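Local coordinates for SnoaL-like domain-containing protein (Agrobacterium tumefaciens str. C58, PDB 3DXO) that is of unknown function but belongs to the SnoaL-like family of the NTF2 clan and may act as an isomerase, at residues B[60-72]-B[82-94]. Numbering follows the deposited sequence.
Sequences QKFPGYRFVLAGT and FSWRLISPDGDDV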
ATOM      1  N   GLN B  60      -7.431  23.946   1.141  1.00 26.95           N
ATOM      2  CA  GLN B  60      -8.405  25.010   0.917  1.00 27.56           C
ATOM      3  C   GLN B  60      -9.822  24.457   0.934  1.00 27.33           C
ATOM      4  O   GLN B  60     -10.739  25.157   1.346  1.00 27.86           O
ATOM      5  CB  GLN B  60      -8.094  25.820  -0.340  1.00 27.81           C
ATOM      6  CG  GLN B  60      -6.795  26.608  -0.114  1.00 29.44           C
ATOM      7  CD  GLN B  60      -6.383  27.583  -1.213  1.00 29.62           C
ATOM      8  OE1 GLN B  60      -7.118  27.856  -2.160  1.00 30.85           O
ATOM      9  NE2 GLN B  60      -5.196  28.128  -1.064  1.00 29.25           N
ATOM     10  N   LYS B  61     -10.007  23.202   0.535  1.00 27.16           N
ATOM     11  CA  LYS B  61     -11.330  22.581   0.600  1.00 28.13           C
ATOM     12  C   LYS B  61     -11.680  22.049   2.002  1.00 29.29           C
ATOM     13  O   LYS B  61     -12.847  21.842   2.305  1.00 31.05           O
ATOM     14  CB  LYS B  61     -11.430  21.445  -0.386  1.00 27.38           C
ATOM     15  CG  LYS B  61     -11.270  21.896  -1.822  1.00 27.45           C
ATOM     16  CD  LYS B  61     -11.346  20.684  -2.764  1.00 27.76           C
ATOM     17  CE  LYS B  61     -11.109  21.054  -4.204  1.00 27.36           C
ATOM     18  NZ  LYS B  61     -11.306  19.885  -5.090  1.00 27.58           N
ATOM     19  N   PHE B  62     -10.685  21.825   2.849  1.00 29.32           N
ATOM     20  CA  PHE B  62     -10.917  21.335   4.209  1.00 29.20           C
ATOM     21  C   PHE B  62     -10.192  22.190   5.225  1.00 27.76           C
ATOM     22  O   PHE B  62      -9.355  21.689   5.936  1.00 27.31           O
ATOM     23  CB  PHE B  62     -10.435  19.885   4.336  1.00 30.09           C
ATOM     24  CG  PHE B  62     -11.327  18.878   3.631  1.00 30.71           C
ATOM     25  CD1 PHE B  62     -11.256  18.698   2.264  1.00 31.02           C
ATOM     26  CD2 PHE B  62     -12.229  18.074   4.376  1.00 31.14           C
ATOM     27  CE1 PHE B  62     -12.087  17.715   1.623  1.00 31.56           C
ATOM     28  CE2 PHE B  62     -13.071  17.114   3.765  1.00 30.62           C
ATOM     29  CZ  PHE B  62     -13.014  16.939   2.390  1.00 31.09           C
ATOM     30  N   PRO B  63     -10.570  23.462   5.335  1.00 26.87           N
ATOM     31  CA  PRO B  63      -9.877  24.388   6.227  1.00 26.59           C
ATOM     32  C   PRO B  63     -10.077  24.018   7.695  1.00 26.48           C
ATOM     33  O   PRO B  63     -11.169  23.652   8.089  1.00 26.52           O
ATOM     34  CB  PRO B  63     -10.515  25.756   5.880  1.00 26.03           C
ATOM     35  CG  PRO B  63     -11.837  25.436   5.343  1.00 25.73           C
ATOM     36  CD  PRO B  63     -11.719  24.098   4.663  1.00 26.45           C
ATOM     37  N   GLY B  64      -9.011  24.111   8.482  1.00 27.04           N
ATOM     38  CA  GLY B  64      -9.037  23.751   9.892  1.00 27.13           C
ATOM     39  C   GLY B  64      -8.839  22.261  10.163  1.00 28.51           C
ATOM     40  O   GLY B  64      -8.576  21.878  11.315  1.00 30.36           O
ATOM     41  N   TYR B  65      -8.943  21.401   9.142  1.00 27.83           N
ATOM     42  CA  TYR B  65      -8.761  19.966   9.351  1.00 27.33           C
ATOM     43  C   TYR B  65      -7.298  19.604   9.596  1.00 27.73           C
ATOM     44  O   TYR B  65      -6.405  20.352   9.256  1.00 28.30           O
ATOM     45  CB  TYR B  65      -9.348  19.153   8.199  1.00 27.14           C
ATOM     46  CG  TYR B  65     -10.880  19.115   8.223  1.00 27.33           C
ATOM     47  CD1 TYR B  65     -11.620  20.205   7.812  1.00 27.11           C
ATOM     48  CD2 TYR B  65     -11.577  18.001   8.699  1.00 27.09           C
ATOM     49  CE1 TYR B  65     -12.995  20.203   7.878  1.00 27.11           C
ATOM     50  CE2 TYR B  65     -12.966  17.989   8.746  1.00 26.95           C
ATOM     51  CZ  TYR B  65     -13.668  19.089   8.335  1.00 26.78           C
ATOM     52  OH  TYR B  65     -15.046  19.105   8.365  1.00 26.81           O
ATOM     53  N   ARG B  66      -7.058  18.485  10.266  1.00 27.46           N
ATOM     54  CA  ARG B  66      -5.710  18.043  10.538  1.00 27.04           C
ATOM     55  C   ARG B  66      -5.586  16.570  10.230  1.00 27.69           C
ATOM     56  O   ARG B  66      -6.575  15.862  10.183  1.00 28.14           O
ATOM     57  CB  ARG B  66      -5.418  18.246  11.985  1.00 27.34           C
ATOM     58  CG  ARG B  66      -5.223  19.652  12.401  1.00 28.48           C
ATOM     59  CD  ARG B  66      -5.513  19.776  13.878  1.00 28.77           C
ATOM     60  NE  ARG B  66      -4.793  18.729  14.588  1.00 29.63           N
ATOM     61  CZ  ARG B  66      -5.172  18.206  15.755  1.00 30.15           C
ATOM     62  NH1 ARG B  66      -6.318  18.622  16.353  1.00 29.94           N
ATOM     63  NH2 ARG B  66      -4.413  17.240  16.308  1.00 29.69           N
ATOM     64  N   PHE B  67      -4.358  16.105  10.043  1.00 28.34           N
ATOM     65  CA  PHE B  67      -4.078  14.688   9.743  1.00 28.58           C
ATOM     66  C   PHE B  67      -3.181  14.130  10.849  1.00 28.03           C
ATOM     67  O   PHE B  67      -2.027  14.485  10.906  1.00 29.35           O
ATOM     68  CB  PHE B  67      -3.406  14.589   8.361  1.00 29.28           C
ATOM     69  CG  PHE B  67      -4.139  15.343   7.293  1.00 28.89           C
ATOM     70  CD1 PHE B  67      -3.865  16.675   7.058  1.00 29.57           C
ATOM     71  CD2 PHE B  67      -5.146  14.745   6.581  1.00 29.84           C
ATOM     72  CE1 PHE B  67      -4.558  17.395   6.094  1.00 30.03           C
ATOM     73  CE2 PHE B  67      -5.851  15.450   5.600  1.00 30.31           C
ATOM     74  CZ  PHE B  67      -5.559  16.777   5.363  1.00 30.11           C
ATOM     75  N   VAL B  68      -3.711  13.266  11.709  1.00 26.66           N
ATOM     76  CA  VAL B  68      -2.977  12.773  12.854  1.00 25.94           C
ATOM     77  C   VAL B  68      -2.642  11.301  12.678  1.00 26.76           C
ATOM     78  O   VAL B  68      -3.484  10.484  12.287  1.00 26.69           O
ATOM     79  CB  VAL B  68      -3.808  12.966  14.137  1.00 25.41           C
ATOM     80  CG1 VAL B  68      -3.068  12.454  15.328  1.00 24.29           C
ATOM     81  CG2 VAL B  68      -4.186  14.419  14.289  1.00 25.02           C
ATOM     82  N   LEU B  69      -1.406  10.963  13.013  1.00 26.79           N
ATOM     83  CA  LEU B  69      -0.917   9.617  12.851  1.00 26.61           C
ATOM     84  C   LEU B  69      -1.730   8.669  13.737  1.00 26.99           C
ATOM     85  O   LEU B  69      -2.123   9.044  14.824  1.00 26.98           O
ATOM     86  CB  LEU B  69       0.573   9.575  13.204  1.00 26.45           C
ATOM     87  CG  LEU B  69       1.432   8.339  12.929  1.00 26.47           C
ATOM     88  CD1 LEU B  69       1.573   8.036  11.428  1.00 26.15           C
ATOM     89  CD2 LEU B  69       2.786   8.577  13.555  1.00 25.67           C
ATOM     90  N   ALA B  70      -2.026   7.479  13.214  1.00 27.48           N
ATOM     91  CA  ALA B  70      -2.757   6.426  13.907  1.00 26.86           C
ATOM     92  C   ALA B  70      -1.891   5.169  13.852  1.00 27.34           C
ATOM     93  O   ALA B  70      -1.328   4.835  12.813  1.00 28.49           O
ATOM     94  CB  ALA B  70      -4.092   6.174  13.245  1.00 25.35           C
ATOM     95  N   GLY B  71      -1.755   4.474  14.973  1.00 27.38           N
ATOM     96  CA  GLY B  71      -0.934   3.263  15.015  1.00 27.57           C
ATOM     97  C   GLY B  71       0.559   3.479  14.819  1.00 27.28           C
ATOM     98  O   GLY B  71       1.034   4.599  14.872  1.00 28.04           O
ATOM     99  N   THR B  72       1.299   2.396  14.600  1.00 27.12           N
ATOM    100  CA  THR B  72       2.745   2.464  14.395  1.00 26.54           C
ATOM    101  C   THR B  72       3.129   2.227  12.953  1.00 25.63           C
ATOM    102  O   THR B  72       2.830   1.185  12.415  1.00 24.38           O
ATOM    103  CB  THR B  72       3.470   1.389  15.208  1.00 26.52           C
ATOM    104  OG1 THR B  72       3.279   1.661  16.586  1.00 26.50           O
ATOM    105  CG2 THR B  72       4.968   1.382  14.914  1.00 26.45           C
ATOM    106  N   PHE B  82       1.814   3.599   6.771  1.00 26.24           N
ATOM    107  CA  PHE B  82       1.249   4.210   7.955  1.00 26.84           C
ATOM    108  C   PHE B  82      -0.168   4.650   7.699  1.00 26.61           C
ATOM    109  O   PHE B  82      -0.608   4.773   6.540  1.00 26.29           O
ATOM    110  CB  PHE B  82       2.086   5.419   8.394  1.00 28.11           C
ATOM    111  CG  PHE B  82       2.166   6.504   7.369  1.00 28.25           C
ATOM    112  CD1 PHE B  82       1.221   7.514   7.335  1.00 28.92           C
ATOM    113  CD2 PHE B  82       3.189   6.516   6.432  1.00 28.58           C
ATOM    114  CE1 PHE B  82       1.293   8.536   6.350  1.00 29.22           C
ATOM    115  CE2 PHE B  82       3.261   7.509   5.460  1.00 28.82           C
ATOM    116  CZ  PHE B  82       2.320   8.517   5.418  1.00 28.91           C
ATOM    117  N   SER B  83      -0.882   4.883   8.795  1.00 26.89           N
ATOM    118  CA  SER B  83      -2.264   5.354   8.738  1.00 27.41           C
ATOM    119  C   SER B  83      -2.442   6.617   9.557  1.00 27.75           C
ATOM    120  O   SER B  83      -1.662   6.891  10.465  1.00 27.05           O
ATOM    121  CB  SER B  83      -3.242   4.274   9.168  1.00 26.73           C
ATOM    122  OG  SER B  83      -3.245   3.248   8.191  1.00 26.34           O
ATOM    123  N   TRP B  84      -3.466   7.393   9.191  1.00 27.74           N
ATOM    124  CA  TRP B  84      -3.747   8.662   9.837  1.00 27.61           C
ATOM    125  C   TRP B  84      -5.248   8.883   9.902  1.00 26.87           C
ATOM    126  O   TRP B  84      -5.975   8.299   9.125  1.00 27.55           O
ATOM    127  CB  TRP B  84      -3.085   9.810   9.053  1.00 28.13           C
ATOM    128  CG  TRP B  84      -3.469   9.794   7.635  1.00 28.51           C
ATOM    129  CD1 TRP B  84      -2.787   9.198   6.624  1.00 28.74           C
ATOM    130  CD2 TRP B  84      -4.670  10.342   7.049  1.00 28.57           C
ATOM    131  NE1 TRP B  84      -3.463   9.374   5.437  1.00 28.90           N
ATOM    132  CE2 TRP B  84      -4.627  10.058   5.670  1.00 28.50           C
ATOM    133  CE3 TRP B  84      -5.765  11.040   7.556  1.00 28.76           C
ATOM    134  CZ2 TRP B  84      -5.654  10.422   4.783  1.00 28.52           C
ATOM    135  CZ3 TRP B  84      -6.787  11.427   6.668  1.00 28.87           C
ATOM    136  CH2 TRP B  84      -6.714  11.114   5.297  1.00 28.83           C
ATOM    137  N   ARG B  85      -5.678   9.753  10.813  1.00 26.56           N
ATOM    138  CA  ARG B  85      -7.065  10.113  11.001  1.00 26.08           C
ATOM    139  C   ARG B  85      -7.249  11.589  10.649  1.00 26.11           C
ATOM    140  O   ARG B  85      -6.347  12.404  10.873  1.00 26.06           O
ATOM    141  CB  ARG B  85      -7.453   9.911  12.472  1.00 26.59           C
ATOM    142  CG  ARG B  85      -7.235   8.509  13.061  1.00 26.87           C
ATOM    143  CD  ARG B  85      -7.922   7.429  12.236  1.00 27.29           C
ATOM    144  NE  ARG B  85      -9.347   7.678  12.118  1.00 27.69           N
ATOM    145  CZ  ARG B  85     -10.142   7.082  11.245  1.00 28.22           C
ATOM    146  NH1 ARG B  85      -9.643   6.194  10.403  1.00 29.01           N
ATOM    147  NH2 ARG B  85     -11.432   7.394  11.198  1.00 28.16           N
ATOM    148  N   LEU B  86      -8.414  11.929  10.105  1.00 25.91           N
ATOM    149  CA  LEU B  86      -8.736  13.303   9.750  1.00 25.70           C
ATOM    150  C   LEU B  86      -9.539  13.897  10.879  1.00 25.49           C
ATOM    151  O   LEU B  86     -10.648  13.443  11.139  1.00 24.46           O
ATOM    152  CB  LEU B  86      -9.557  13.355   8.449  1.00 26.45           C
ATOM    153  CG  LEU B  86      -9.935  14.700   7.809  1.00 26.29           C
ATOM    154  CD1 LEU B  86      -8.722  15.532   7.476  1.00 26.81           C
ATOM    155  CD2 LEU B  86     -10.760  14.442   6.575  1.00 25.57           C
ATOM    156  N   ILE B  87      -8.970  14.917  11.538  1.00 26.02           N
ATOM    157  CA  ILE B  87      -9.604  15.603  12.672  1.00 25.75           C
ATOM    158  C   ILE B  87     -10.173  17.000  12.298  1.00 26.67           C
ATOM    159  O   ILE B  87      -9.505  17.874  11.714  1.00 26.89           O
ATOM    160  CB  ILE B  87      -8.652  15.688  13.901  1.00 25.26           C
ATOM    161  CG1 ILE B  87      -8.060  14.296  14.257  1.00 24.88           C
ATOM    162  CG2 ILE B  87      -9.379  16.291  15.097  1.00 24.93           C
ATOM    163  CD1 ILE B  87      -9.043  13.189  14.533  1.00 23.50           C
ATOM    164  N   SER B  88     -11.443  17.161  12.651  1.00 27.34           N
ATOM    165  CA  SER B  88     -12.243  18.349  12.406  1.00 26.95           C
ATOM    166  C   SER B  88     -11.734  19.510  13.245  1.00 27.25           C
ATOM    167  O   SER B  88     -11.063  19.297  14.248  1.00 27.16           O
ATOM    168  CB  SER B  88     -13.689  17.987  12.789  1.00 27.35           C
ATOM    169  OG  SER B  88     -14.513  19.094  13.044  1.00 28.97           O
ATOM    170  N   PRO B  89     -12.014  20.758  12.822  1.00 27.62           N
ATOM    171  CA  PRO B  89     -11.644  21.897  13.645  1.00 26.95           C
ATOM    172  C   PRO B  89     -12.109  21.757  15.096  1.00 27.01           C
ATOM    173  O   PRO B  89     -11.365  22.104  16.011  1.00 27.56           O
ATOM    174  CB  PRO B  89     -12.330  23.049  12.939  1.00 26.69           C
ATOM    175  CG  PRO B  89     -12.313  22.633  11.507  1.00 26.92           C
ATOM    176  CD  PRO B  89     -12.612  21.185  11.543  1.00 27.40           C
ATOM    177  N   ASP B  90     -13.307  21.232  15.319  1.00 27.04           N
ATOM    178  CA  ASP B  90     -13.817  21.039  16.703  1.00 27.75           C
ATOM    179  C   ASP B  90     -13.199  19.817  17.425  1.00 28.01           C
ATOM    180  O   ASP B  90     -13.557  19.545  18.571  1.00 28.19           O
ATOM    181  CB  ASP B  90     -15.344  20.901  16.677  1.00 28.51           C
ATOM    182  CG  ASP B  90     -15.796  19.818  15.716  1.00 30.48           C
ATOM    183  OD1 ASP B  90     -15.395  18.645  15.870  1.00 31.27           O
ATOM    184  OD2 ASP B  90     -16.507  20.146  14.744  1.00 32.04           O
ATOM    185  N   GLY B  91     -12.317  19.066  16.750  1.00 27.41           N
ATOM    186  CA  GLY B  91     -11.688  17.876  17.315  1.00 26.65           C
ATOM    187  C   GLY B  91     -12.312  16.526  16.978  1.00 26.44           C
ATOM    188  O   GLY B  91     -11.863  15.512  17.476  1.00 25.42           O
ATOM    189  N   ASP B  92     -13.357  16.483  16.160  1.00 26.82           N
ATOM    190  CA  ASP B  92     -13.988  15.192  15.816  1.00 26.37           C
ATOM    191  C   ASP B  92     -13.182  14.400  14.816  1.00 26.05           C
ATOM    192  O   ASP B  92     -12.615  14.973  13.877  1.00 25.67           O
ATOM    193  CB  ASP B  92     -15.344  15.385  15.139  1.00 26.38           C
ATOM    194  CG  ASP B  92     -16.493  15.153  16.025  1.00 25.81           C
ATOM    195  OD1 ASP B  92     -16.422  14.235  16.857  1.00 25.08           O
ATOM    196  OD2 ASP B  92     -17.509  15.849  15.797  1.00 26.33           O
ATOM    197  N   ASP B  93     -13.207  13.081  14.987  1.00 25.63           N
ATOM    198  CA  ASP B  93     -12.588  12.154  14.048  1.00 26.03           C
ATOM    199  C   ASP B  93     -13.666  11.853  12.998  1.00 25.64           C
ATOM    200  O   ASP B  93     -14.630  11.156  13.270  1.00 25.57           O
ATOM    201  CB  ASP B  93     -12.168  10.887  14.762  1.00 26.85           C
ATOM    202  CG  ASP B  93     -11.313   9.974  13.914  1.00 27.30           C
ATOM    203  OD1 ASP B  93     -11.556   9.844  12.697  1.00 27.51           O
ATOM    204  OD2 ASP B  93     -10.407   9.342  14.503  1.00 28.19           O
ATOM    205  N   VAL B  94     -13.468  12.378  11.799  1.00 25.97           N
ATOM    206  CA  VAL B  94     -14.423  12.294  10.718  1.00 26.10           C
ATOM    207  C   VAL B  94     -14.096  11.179   9.720  1.00 26.22           C
ATOM    208  O   VAL B  94     -14.974  10.681   9.059  1.00 26.16           O
ATOM    209  CB  VAL B  94     -14.488  13.673  10.003  1.00 26.32           C
ATOM    210  CG1 VAL B  94     -14.712  14.794  11.048  1.00 26.29           C
ATOM    211  CG2 VAL B  94     -13.213  13.955   9.212  1.00 25.39           C
TER
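A chi1 of 54° sets Trp84 CG between the backbone N and the carbonyl carbon, while Phe67 sets CG opposite its own carbonyl carbon (chi1 -50°); the two side chains project the same way, and their rings meet as a T-shaped pair. The edge of Phe67 points at the indole face, planes at 79°, with Phe67 CD2 3.7 Å from Trp84 CZ3. Leu86 CD1 approaches the same phenyl ring obliquely, 3.4 Å from Phe67 CE2, and also touches Tyr65 CB. Phe67, Trp84 and Leu86 belong to the hairpin of strands 66-76 and 79-87, at the margin of the curved sheet of an NTF2-like alpha+beta fold; Phe67 and Leu69 touch helix 3-17, and Trp84 NE1 is hydrogen-bonded to Asp99 of the adjoining strand. Arg66–Ile87 and Val68–Arg85 are antiparallel hydrogen-bonded pairs, the latter including Arg85 N to Val68 O at 2.7 Å. On the face carrying these four side chains, Val68 CG2 meets Ile87 CG1 at 3.9 Å. Beyond the strands, Tyr65 is sandwiched: Phe62 CD2 covers one side of its ring, and Pro89 CD makes a CH-pi contact on the opposite side, 3.9 Å from the ring centroid. Within segment 82-94, Arg85 grips Asp93 side-on through NE and NH2 in a salt bridge.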